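Local coordinates for protein F-93 (Sulfolobus virus 1, PDB 1TBX) that probably acts as a homodimeric winged-helix transcription factor that recognises a palindromic or pseudo-palindromic DNA target, at residues A[8-16]-A[28-38]; A[51-59]-A[68-76]. All coordinates share one frame; numbering follows the deposited sequence.

Interaction 1. Residues A[8-16]-A[28-38]; sequences YPEAIVLAY and LYKKVNAEFPM
Pro9, in the first turn of helix 9-17, meets the selenomethionine Met38 through its ring atom CB, which faces Met38 CE. The Met38 chain bends at chi2 and chi3, and this brings its methyl end back against the helix. The Met38 backbone is tied to helix 25-33: Met38 N donates to Asn33 OD1 at 3.0 Å, and Tyr29 OH donates to Met38 O. With Ile12 CG1 beside the backbone N (chi1 -59°), CG2 lies anti to that N and reaches between Phe36 CD1 at 3.7 Å and Val32 CG1 at 3.9 Å. CG1 itself sits over one face of the Phe36 ring. Val13 splits its two methyls: CG1 packs on Leu28 CD2, while CG2 packs on Met38 CE, each pair at 3.7 Å. Tyr16 closes the segment. Its CB rests on Val32 CG2 at 3.6 Å, and Leu28 CD1 is also near. Its hydroxyl lies at the edge of the Phe36 ring, beside Glu35, but the angle is too poor for a bond to the carboxylate. Lys81 adds a cation-pi contact to the Tyr16 ring. No hydrogen bond links the two segments, so the join is almost wholly apolar. Over residues 9-16 and 28-33 the axes approach to 10.0 Å, and their N-to-C directions differ by 112°. Such packing of the first helix on the one opening the helix-turn-helix is characteristic of the winged-helix fold.

Interaction 2. Residues A[51-59]-A[68-76]; sequences IQEGFVKER and YLTEKGKLF
Lys57 and Tyr68 form an antiparallel hydrogen-bonded pair at the base of the hairpin. Lys57 N donates to Tyr68 O at 2.9 Å, and Tyr68 N returns a nearly straight bond to Lys57 O at 2.8 Å (171°). The next pair, Val56 with Leu69, is non-hydrogen-bonded. Beyond it, Thr70 N donates to Phe55 O at 3.0 Å from above the carbonyl plane, just where helix 71-94 begins. The same oxygen receives a CA-H...O contact from Gly73 CA at 3.4 Å. Gly73 has no side chain, and the helix backbone comes close to Phe55. On the other segment, Gly54 has positive phi and is the C-prime residue of a Schellman motif that ends helix 40-52.

Two rings meet cationic side chains. Lys72 CE lies over one face of the Phe55 ring, 4.1 Å from its centroid, in a CH-pi contact. Lys72 NZ, 5.0 Å from that centroid, adds a cation-pi contact. The guanidinium of Arg59 lies over one face of Tyr68, its CZ 4.0 Å from the ring centroid. Its plane is tilted 44° from the ring, and NH2 comes down over the CG side. The bend at chi3 (-117°) turns the group over the ring. Arg59 NH1 also makes a salt bridge to Glu61.

Among apolar contacts, Phe55 CE2 meets Phe76 CD2 at 4.0 Å. Backbone bonds thus set the register where the hairpin closes. Arg59 on Tyr68 at the wing, and Lys72 on Phe55 at the start of helix 71-94, probably add some cation-pi stabilisation.

How the interactions relate
Leu14 joins the two contacts, whose centres lie about 15 Å apart. It is on segment 8-16 but points away from segment 28-38. Its CD2 packs on Phe76 CD2 at 3.7 Å. Its CD1 lies 3.8 Å from both Leu69 CD2 and Val56 CG2. Helix 9-17 thus has interaction 1 on one flank and interaction 2 on another. Along the chain the contacts come in series, and helix 40-52, by family the likely recognition helix, follows interaction 1 and runs into the start of interaction 2. Both also reach the dimer interface: Phe6 of the second subunit packs on Leu14 and meets the rings of Phe55 and Phe76 edge-to-face.

Interaction 1. Residues A[8-16]-A[28-38]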
loop_
_atom_site.group_PDB
_atom_site.type_symbol
_atom_site.label_atom_id
_atom_site.label_comp_id
_atom_site.label_asym_id
_atom_site.label_seq_id
_atom_site.Cartn_x
_atom_site.Cartn_y
_atom_site.Cartn_z
ATOM N N TYR A 8 -0.250 -3.790 -3.008
ATOM C CA TYR A 8 -0.398 -4.636 -4.157
ATOM C C TYR A 8 0.691 -4.294 -5.178
ATOM O O TYR A 8 1.379 -3.272 -5.037
ATOM C CB TYR A 8 -1.749 -4.351 -4.768
ATOM C CG TYR A 8 -2.901 -5.088 -4.156
ATOM C CD1 TYR A 8 -3.740 -4.472 -3.214
ATOM C CD2 TYR A 8 -3.192 -6.377 -4.539
ATOM C CE1 TYR A 8 -4.833 -5.139 -2.689
ATOM C CE2 TYR A 8 -4.261 -7.042 -4.021
ATOM C CZ TYR A 8 -5.085 -6.433 -3.099
ATOM O OH TYR A 8 -6.165 -7.154 -2.608
ATOM N N PRO A 9 0.852 -5.128 -6.209
ATOM C CA PRO A 9 1.851 -4.857 -7.257
ATOM C C PRO A 9 1.715 -3.517 -7.963
ATOM O O PRO A 9 2.719 -2.830 -8.207
ATOM C CB PRO A 9 1.651 -5.998 -8.224
ATOM C CG PRO A 9 1.256 -7.115 -7.284
ATOM C CD PRO A 9 0.182 -6.432 -6.399
ATOM N N GLU A 10 0.489 -3.141 -8.277
ATOM C CA GLU A 10 0.227 -1.872 -8.929
ATOM C C GLU A 10 0.852 -0.722 -8.138
ATOM O O GLU A 10 1.431 0.220 -8.712
ATOM C CB GLU A 10 -1.271 -1.758 -8.997
ATOM C CG GLU A 10 -1.889 -3.109 -8.636
ATOM C CD GLU A 10 -2.990 -2.978 -7.617
ATOM O OE1 GLU A 10 -3.270 -1.840 -7.250
ATOM O OE2 GLU A 10 -3.603 -3.983 -7.187
ATOM N N ALA A 11 0.771 -0.816 -6.804
ATOM C CA ALA A 11 1.381 0.188 -5.934
ATOM C C ALA A 11 2.910 0.186 -6.038
ATOM O O ALA A 11 3.525 1.235 -6.197
ATOM C CB ALA A 11 0.919 0.008 -4.490
ATOM N N ILE A 12 3.536 -0.981 -5.945
ATOM C CA ILE A 12 4.994 -1.017 -6.046
ATOM C C ILE A 12 5.471 -0.480 -7.405
ATOM O O ILE A 12 6.329 0.425 -7.450
ATOM C CB ILE A 12 5.513 -2.425 -5.810
ATOM C CG1 ILE A 12 5.074 -2.869 -4.424
ATOM C CG2 ILE A 12 7.015 -2.446 -5.880
ATOM C CD1 ILE A 12 5.012 -4.350 -4.256
ATOM N N VAL A 13 4.900 -1.023 -8.486
ATOM C CA VAL A 13 5.289 -0.713 -9.838
ATOM C C VAL A 13 5.124 0.778 -10.013
ATOM O O VAL A 13 6.037 1.461 -10.435
ATOM C CB VAL A 13 4.422 -1.469 -10.820
ATOM C CG1 VAL A 13 4.707 -0.977 -12.241
ATOM C CG2 VAL A 13 4.596 -3.077 -10.647
ATOM N N LEU A 14 3.998 1.321 -9.595
ATOM C CA LEU A 14 3.807 2.759 -9.693
ATOM C C LEU A 14 4.903 3.592 -8.976
ATOM O O LEU A 14 5.471 4.535 -9.546
ATOM C CB LEU A 14 2.402 3.119 -9.175
ATOM C CG LEU A 14 1.899 4.482 -9.654
ATOM C CD1 LEU A 14 2.046 4.541 -11.161
ATOM C CD2 LEU A 14 0.453 4.768 -9.188
ATOM N N ALA A 15 5.185 3.243 -7.724
ATOM C CA ALA A 15 6.182 3.933 -6.915
ATOM C C ALA A 15 7.523 3.896 -7.611
ATOM O O ALA A 15 8.209 4.900 -7.697
ATOM C CB ALA A 15 6.303 3.265 -5.576
ATOM N N TYR A 16 7.890 2.733 -8.133
ATOM C CA TYR A 16 9.202 2.572 -8.740
ATOM C C TYR A 16 9.383 3.358 -10.029
ATOM O O TYR A 16 10.509 3.742 -10.397
ATOM C CB TYR A 16 9.500 1.099 -8.931
ATOM C CG TYR A 16 10.071 0.560 -7.660
ATOM C CD1 TYR A 16 9.262 0.351 -6.517
ATOM C CD2 TYR A 16 11.451 0.330 -7.553
ATOM C CE1 TYR A 16 9.842 -0.119 -5.312
ATOM C CE2 TYR A 16 12.036 -0.144 -6.367
ATOM C CZ TYR A 16 11.244 -0.368 -5.262
ATOM O OH TYR A 16 11.882 -0.819 -4.129
ATOM N N LEU A 28 12.127 -1.945 -15.830
ATOM C CA LEU A 28 11.378 -1.563 -14.640
ATOM C C LEU A 28 11.032 -2.831 -13.889
ATOM O O LEU A 28 11.159 -2.879 -12.683
ATOM C CB LEU A 28 10.119 -0.756 -14.946
ATOM C CG LEU A 28 9.300 -0.409 -13.678
ATOM C CD1 LEU A 28 10.017 0.642 -12.781
ATOM C CD2 LEU A 28 7.831 0.008 -13.925
ATOM N N TYR A 29 10.647 -3.870 -14.610
ATOM C CA TYR A 29 10.455 -5.124 -13.970
ATOM C C TYR A 29 11.684 -5.616 -13.190
ATOM O O TYR A 29 11.534 -6.045 -12.043
ATOM C CB TYR A 29 10.074 -6.185 -14.965
ATOM C CG TYR A 29 10.082 -7.525 -14.282
ATOM C CD1 TYR A 29 9.206 -7.792 -13.231
ATOM C CD2 TYR A 29 11.002 -8.479 -14.611
ATOM C CE1 TYR A 29 9.211 -8.998 -12.602
ATOM C CE2 TYR A 29 11.002 -9.719 -13.994
ATOM C CZ TYR A 29 10.110 -9.955 -12.992
ATOM O OH TYR A 29 10.127 -11.134 -12.338
ATOM N N LYS A 30 12.873 -5.600 -13.801
ATOM C CA LYS A 30 14.070 -6.062 -13.102
ATOM C C LYS A 30 14.289 -5.334 -11.783
ATOM O O LYS A 30 14.604 -5.935 -10.760
ATOM C CB LYS A 30 15.288 -5.899 -13.955
ATOM C CG LYS A 30 15.403 -6.964 -14.976
ATOM C CD LYS A 30 16.302 -6.486 -16.059
ATOM C CE LYS A 30 17.603 -7.278 -15.967
ATOM N NZ LYS A 30 18.802 -6.501 -16.406
ATOM N N LYS A 31 14.080 -4.042 -11.809
ATOM C CA LYS A 31 14.320 -3.177 -10.679
ATOM C C LYS A 31 13.350 -3.472 -9.518
ATOM O O LYS A 31 13.770 -3.623 -8.368
ATOM C CB LYS A 31 14.079 -1.759 -11.162
ATOM C CG LYS A 31 14.653 -0.703 -10.323
ATOM C CD LYS A 31 14.672 0.604 -11.109
ATOM C CE LYS A 31 15.834 0.650 -12.082
ATOM N NZ LYS A 31 17.072 1.104 -11.403
ATOM N N VAL A 32 12.058 -3.514 -9.838
ATOM C CA VAL A 32 11.000 -3.797 -8.892
ATOM C C VAL A 32 11.324 -5.143 -8.259
ATOM O O VAL A 32 11.412 -5.289 -7.020
ATOM C CB VAL A 32 9.603 -3.827 -9.598
ATOM C CG1 VAL A 32 8.562 -4.550 -8.787
ATOM C CG2 VAL A 32 9.110 -2.403 -9.873
ATOM N N ASN A 33 11.550 -6.124 -9.119
ATOM C CA ASN A 33 11.763 -7.466 -8.674
ATOM C C ASN A 33 12.982 -7.670 -7.742
ATOM O O ASN A 33 12.936 -8.495 -6.818
ATOM C CB ASN A 33 11.812 -8.346 -9.887
ATOM C CG ASN A 33 12.037 -9.750 -9.522
ATOM O OD1 ASN A 33 11.149 -10.417 -8.987
ATOM N ND2 ASN A 33 13.259 -10.212 -9.733
ATOM N N ALA A 34 14.043 -6.904 -7.997
ATOM C CA ALA A 34 15.250 -6.816 -7.160
ATOM C C ALA A 34 14.963 -6.416 -5.708
ATOM O O ALA A 34 15.815 -6.617 -4.856
ATOM C CB ALA A 34 16.257 -5.812 -7.780
ATOM N N GLU A 35 13.784 -5.854 -5.429
ATOM C CA GLU A 35 13.451 -5.373 -4.089
ATOM C C GLU A 35 12.183 -5.979 -3.527
ATOM O O GLU A 35 12.078 -6.199 -2.341
ATOM C CB GLU A 35 13.201 -3.877 -4.134
ATOM C CG GLU A 35 14.382 -3.064 -4.598
ATOM C CD GLU A 35 14.856 -2.084 -3.557
ATOM O OE1 GLU A 35 14.432 -2.189 -2.386
ATOM O OE2 GLU A 35 15.673 -1.221 -3.894
ATOM N N PHE A 36 11.203 -6.176 -4.392
ATOM C CA PHE A 36 9.930 -6.743 -4.049
ATOM C C PHE A 36 9.625 -7.860 -5.034
ATOM O O PHE A 36 8.847 -7.647 -5.971
ATOM C CB PHE A 36 8.890 -5.661 -4.217
ATOM C CG PHE A 36 8.919 -4.662 -3.142
ATOM C CD1 PHE A 36 9.526 -3.431 -3.348
ATOM C CD2 PHE A 36 8.357 -4.951 -1.892
ATOM C CE1 PHE A 36 9.564 -2.500 -2.340
ATOM C CE2 PHE A 36 8.400 -4.032 -0.881
ATOM C CZ PHE A 36 9.006 -2.788 -1.102
ATOM N N PRO A 37 10.214 -9.043 -4.855
ATOM C CA PRO A 37 10.092 -10.132 -5.869
ATOM C C PRO A 37 8.648 -10.375 -6.337
ATOM O O PRO A 37 7.736 -10.542 -5.524
ATOM C CB PRO A 37 10.586 -11.369 -5.135
ATOM C CG PRO A 37 11.527 -10.804 -4.109
ATOM C CD PRO A 37 10.990 -9.457 -3.675
HETATM N N MSE A 38 8.425 -10.314 -7.639
HETATM C CA MSE A 38 7.153 -10.749 -8.164
HETATM C C MSE A 38 7.388 -11.441 -9.487
HETATM O O MSE A 38 8.503 -11.412 -10.044
HETATM C CB MSE A 38 6.168 -9.597 -8.266
HETATM C CG MSE A 38 6.203 -8.837 -9.548
HETATM SE SE MSE A 38 5.753 -6.947 -9.294
HETATM C CE MSE A 38 4.093 -6.721 -10.177
#

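Interaction 2. Residues A[51-59]-A[68-76]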
loop_
_atom_site.group_PDB
_atom_site.type_symbol
_atom_site.label_atom_id
_atom_site.label_comp_id
_atom_site.label_asym_id
_atom_site.label_seq_id
_atom_site.Cartn_x
_atom_site.Cartn_y
_atom_site.Cartn_z
ATOM N N ILE A 51 -1.994 1.299 -16.829
ATOM C CA ILE A 51 -2.295 1.881 -18.123
ATOM C C ILE A 51 -3.800 2.039 -18.242
ATOM O O ILE A 51 -4.274 3.100 -18.645
ATOM C CB ILE A 51 -1.763 1.018 -19.292
ATOM C CG1 ILE A 51 -0.316 1.352 -19.604
ATOM C CG2 ILE A 51 -2.530 1.286 -20.563
ATOM C CD1 ILE A 51 0.451 0.200 -20.181
ATOM N N GLN A 52 -4.551 1.005 -17.877
ATOM C CA GLN A 52 -5.998 1.020 -18.074
ATOM C C GLN A 52 -6.690 2.036 -17.210
ATOM O O GLN A 52 -7.692 2.607 -17.622
ATOM C CB GLN A 52 -6.616 -0.312 -17.740
ATOM C CG GLN A 52 -7.205 -1.011 -18.930
ATOM C CD GLN A 52 -6.818 -2.473 -18.932
ATOM O OE1 GLN A 52 -6.782 -3.113 -17.869
ATOM N NE2 GLN A 52 -6.496 -3.002 -20.098
ATOM N N GLU A 53 -6.170 2.230 -15.998
ATOM C CA GLU A 53 -6.721 3.203 -15.064
ATOM C C GLU A 53 -6.052 4.573 -15.159
ATOM O O GLU A 53 -6.284 5.446 -14.316
ATOM C CB GLU A 53 -6.681 2.682 -13.639
ATOM C CG GLU A 53 -7.537 1.451 -13.414
ATOM C CD GLU A 53 -8.997 1.622 -13.798
ATOM O OE1 GLU A 53 -9.636 2.609 -13.373
ATOM O OE2 GLU A 53 -9.507 0.737 -14.514
ATOM N N GLY A 54 -5.219 4.756 -16.179
ATOM C CA GLY A 54 -4.765 6.080 -16.557
ATOM C C GLY A 54 -3.702 6.725 -15.685
ATOM O O GLY A 54 -3.620 7.966 -15.636
ATOM N N PHE A 55 -2.906 5.883 -15.013
ATOM C CA PHE A 55 -1.767 6.315 -14.223
ATOM C C PHE A 55 -0.452 6.292 -14.988
ATOM O O PHE A 55 0.451 7.049 -14.656
ATOM C CB PHE A 55 -1.597 5.401 -13.053
ATOM C CG PHE A 55 -2.736 5.432 -12.096
ATOM C CD1 PHE A 55 -3.675 4.411 -12.082
ATOM C CD2 PHE A 55 -2.858 6.456 -11.171
ATOM C CE1 PHE A 55 -4.716 4.401 -11.175
ATOM C CE2 PHE A 55 -3.917 6.453 -10.267
ATOM C CZ PHE A 55 -4.838 5.412 -10.277
ATOM N N VAL A 56 -0.346 5.435 -16.008
ATOM C CA VAL A 56 0.912 5.188 -16.723
ATOM C C VAL A 56 0.649 5.169 -18.216
ATOM O O VAL A 56 -0.434 4.755 -18.662
ATOM C CB VAL A 56 1.485 3.815 -16.310
ATOM C CG1 VAL A 56 2.593 3.332 -17.224
ATOM C CG2 VAL A 56 1.969 3.847 -14.860
ATOM N N LYS A 57 1.634 5.611 -18.991
ATOM C CA LYS A 57 1.559 5.497 -20.443
ATOM C C LYS A 57 2.708 4.632 -20.940
ATOM O O LYS A 57 3.813 4.735 -20.440
ATOM C CB LYS A 57 1.557 6.879 -21.118
ATOM C CG LYS A 57 0.131 7.424 -21.393
ATOM C CD LYS A 57 0.036 8.991 -21.472
ATOM C CE LYS A 57 -1.441 9.503 -21.662
ATOM N NZ LYS A 57 -1.651 10.558 -22.738
ATOM N N GLU A 58 2.447 3.752 -21.898
ATOM C CA GLU A 58 3.537 3.014 -22.496
ATOM C C GLU A 58 3.732 3.375 -23.967
ATOM O O GLU A 58 2.803 3.196 -24.760
ATOM C CB GLU A 58 3.306 1.517 -22.366
ATOM C CG GLU A 58 4.428 0.668 -22.964
ATOM C CD GLU A 58 4.236 -0.786 -22.646
ATOM O OE1 GLU A 58 5.182 -1.417 -22.106
ATOM O OE2 GLU A 58 3.111 -1.278 -22.912
ATOM N N ARG A 59 4.929 3.859 -24.331
ATOM C CA ARG A 59 5.282 4.139 -25.742
ATOM C C ARG A 59 6.423 3.268 -26.273
ATOM O O ARG A 59 7.345 2.900 -25.532
ATOM C CB ARG A 59 5.646 5.608 -25.951
ATOM C CG ARG A 59 4.676 6.644 -25.346
ATOM C CD ARG A 59 5.110 8.105 -25.566
ATOM N NE ARG A 59 5.376 8.809 -24.311
ATOM C CZ ARG A 59 6.035 9.970 -24.216
ATOM N NH1 ARG A 59 6.506 10.578 -25.309
ATOM N NH2 ARG A 59 6.213 10.541 -23.019
ATOM N N TYR A 68 5.951 5.958 -19.018
ATOM C CA TYR A 68 5.900 7.316 -18.507
ATOM C C TYR A 68 4.782 7.396 -17.517
ATOM O O TYR A 68 3.892 6.531 -17.475
ATOM C CB TYR A 68 5.790 8.335 -19.647
ATOM C CG TYR A 68 6.963 8.150 -20.602
ATOM C CD1 TYR A 68 6.953 7.095 -21.519
ATOM C CD2 TYR A 68 8.119 8.953 -20.519
ATOM C CE1 TYR A 68 8.030 6.852 -22.362
ATOM C CE2 TYR A 68 9.215 8.722 -21.362
ATOM C CZ TYR A 68 9.158 7.668 -22.296
ATOM O OH TYR A 68 10.198 7.379 -23.180
ATOM N N LEU A 69 4.878 8.406 -16.662
ATOM C CA LEU A 69 3.867 8.641 -15.655
ATOM C C LEU A 69 2.876 9.598 -16.218
ATOM O O LEU A 69 3.142 10.341 -17.152
ATOM C CB LEU A 69 4.454 9.207 -14.376
ATOM C CG LEU A 69 5.064 8.160 -13.450
ATOM C CD1 LEU A 69 5.782 8.887 -12.322
ATOM C CD2 LEU A 69 3.997 7.233 -12.912
ATOM N N THR A 70 1.707 9.563 -15.635
ATOM C CA THR A 70 0.619 10.352 -16.090
ATOM C C THR A 70 0.548 11.480 -15.078
ATOM O O THR A 70 1.211 11.405 -14.037
ATOM C CB THR A 70 -0.542 9.409 -16.071
ATOM O OG1 THR A 70 -1.155 9.417 -17.359
ATOM C CG2 THR A 70 -1.603 9.760 -15.024
ATOM N N GLU A 71 -0.189 12.544 -15.378
ATOM C CA GLU A 71 -0.434 13.583 -14.389
ATOM C C GLU A 71 -0.878 12.989 -13.041
ATOM O O GLU A 71 -0.222 13.205 -12.009
ATOM C CB GLU A 71 -1.477 14.528 -14.939
ATOM C CG GLU A 71 -0.875 15.629 -15.782
ATOM C CD GLU A 71 -1.293 17.019 -15.309
ATOM O OE1 GLU A 71 -1.613 17.195 -14.102
ATOM O OE2 GLU A 71 -1.306 17.946 -16.148
ATOM N N LYS A 72 -1.961 12.204 -13.067
ATOM C CA LYS A 72 -2.471 11.516 -11.864
ATOM C C LYS A 72 -1.538 10.405 -11.314
ATOM O O LYS A 72 -1.532 10.123 -10.114
ATOM C CB LYS A 72 -3.967 11.087 -12.025
ATOM C CG LYS A 72 -4.352 9.612 -12.206
ATOM C CD LYS A 72 -5.574 9.501 -13.125
ATOM C CE LYS A 72 -6.215 8.104 -13.138
ATOM N NZ LYS A 72 -7.683 8.037 -12.790
ATOM N N GLY A 73 -0.739 9.804 -12.186
ATOM C CA GLY A 73 0.255 8.853 -11.743
ATOM C C GLY A 73 1.374 9.550 -10.992
ATOM O O GLY A 73 1.824 9.052 -9.954
ATOM N N LYS A 74 1.827 10.699 -11.508
ATOM C CA LYS A 74 2.954 11.421 -10.923
ATOM C C LYS A 74 2.580 11.821 -9.517
ATOM O O LYS A 74 3.377 11.638 -8.599
ATOM C CB LYS A 74 3.325 12.665 -11.739
ATOM C CG LYS A 74 4.717 12.654 -12.446
ATOM C CD LYS A 74 4.768 13.729 -13.568
ATOM C CE LYS A 74 5.876 13.490 -14.603
ATOM N NZ LYS A 74 5.444 13.578 -16.071
ATOM N N LEU A 75 1.360 12.332 -9.345
ATOM C CA LEU A 75 0.862 12.737 -8.034
ATOM C C LEU A 75 0.813 11.573 -7.064
ATOM O O LEU A 75 1.401 11.624 -5.979
ATOM C CB LEU A 75 -0.491 13.432 -8.183
ATOM C CG LEU A 75 -0.172 14.853 -8.694
ATOM C CD1 LEU A 75 -1.289 15.527 -9.525
ATOM C CD2 LEU A 75 0.355 15.757 -7.529
ATOM N N PHE A 76 0.169 10.495 -7.471
ATOM C CA PHE A 76 0.048 9.305 -6.616
ATOM C C PHE A 76 1.374 8.599 -6.327
ATOM O O PHE A 76 1.664 8.279 -5.171
ATOM C CB PHE A 76 -0.913 8.317 -7.252
ATOM C CG PHE A 76 -1.484 7.308 -6.301
ATOM C CD1 PHE A 76 -1.499 7.542 -4.924
ATOM C CD2 PHE A 76 -2.045 6.120 -6.796
ATOM C CE1 PHE A 76 -2.037 6.573 -4.040
ATOM C CE2 PHE A 76 -2.595 5.157 -5.932
ATOM C CZ PHE A 76 -2.587 5.384 -4.552
#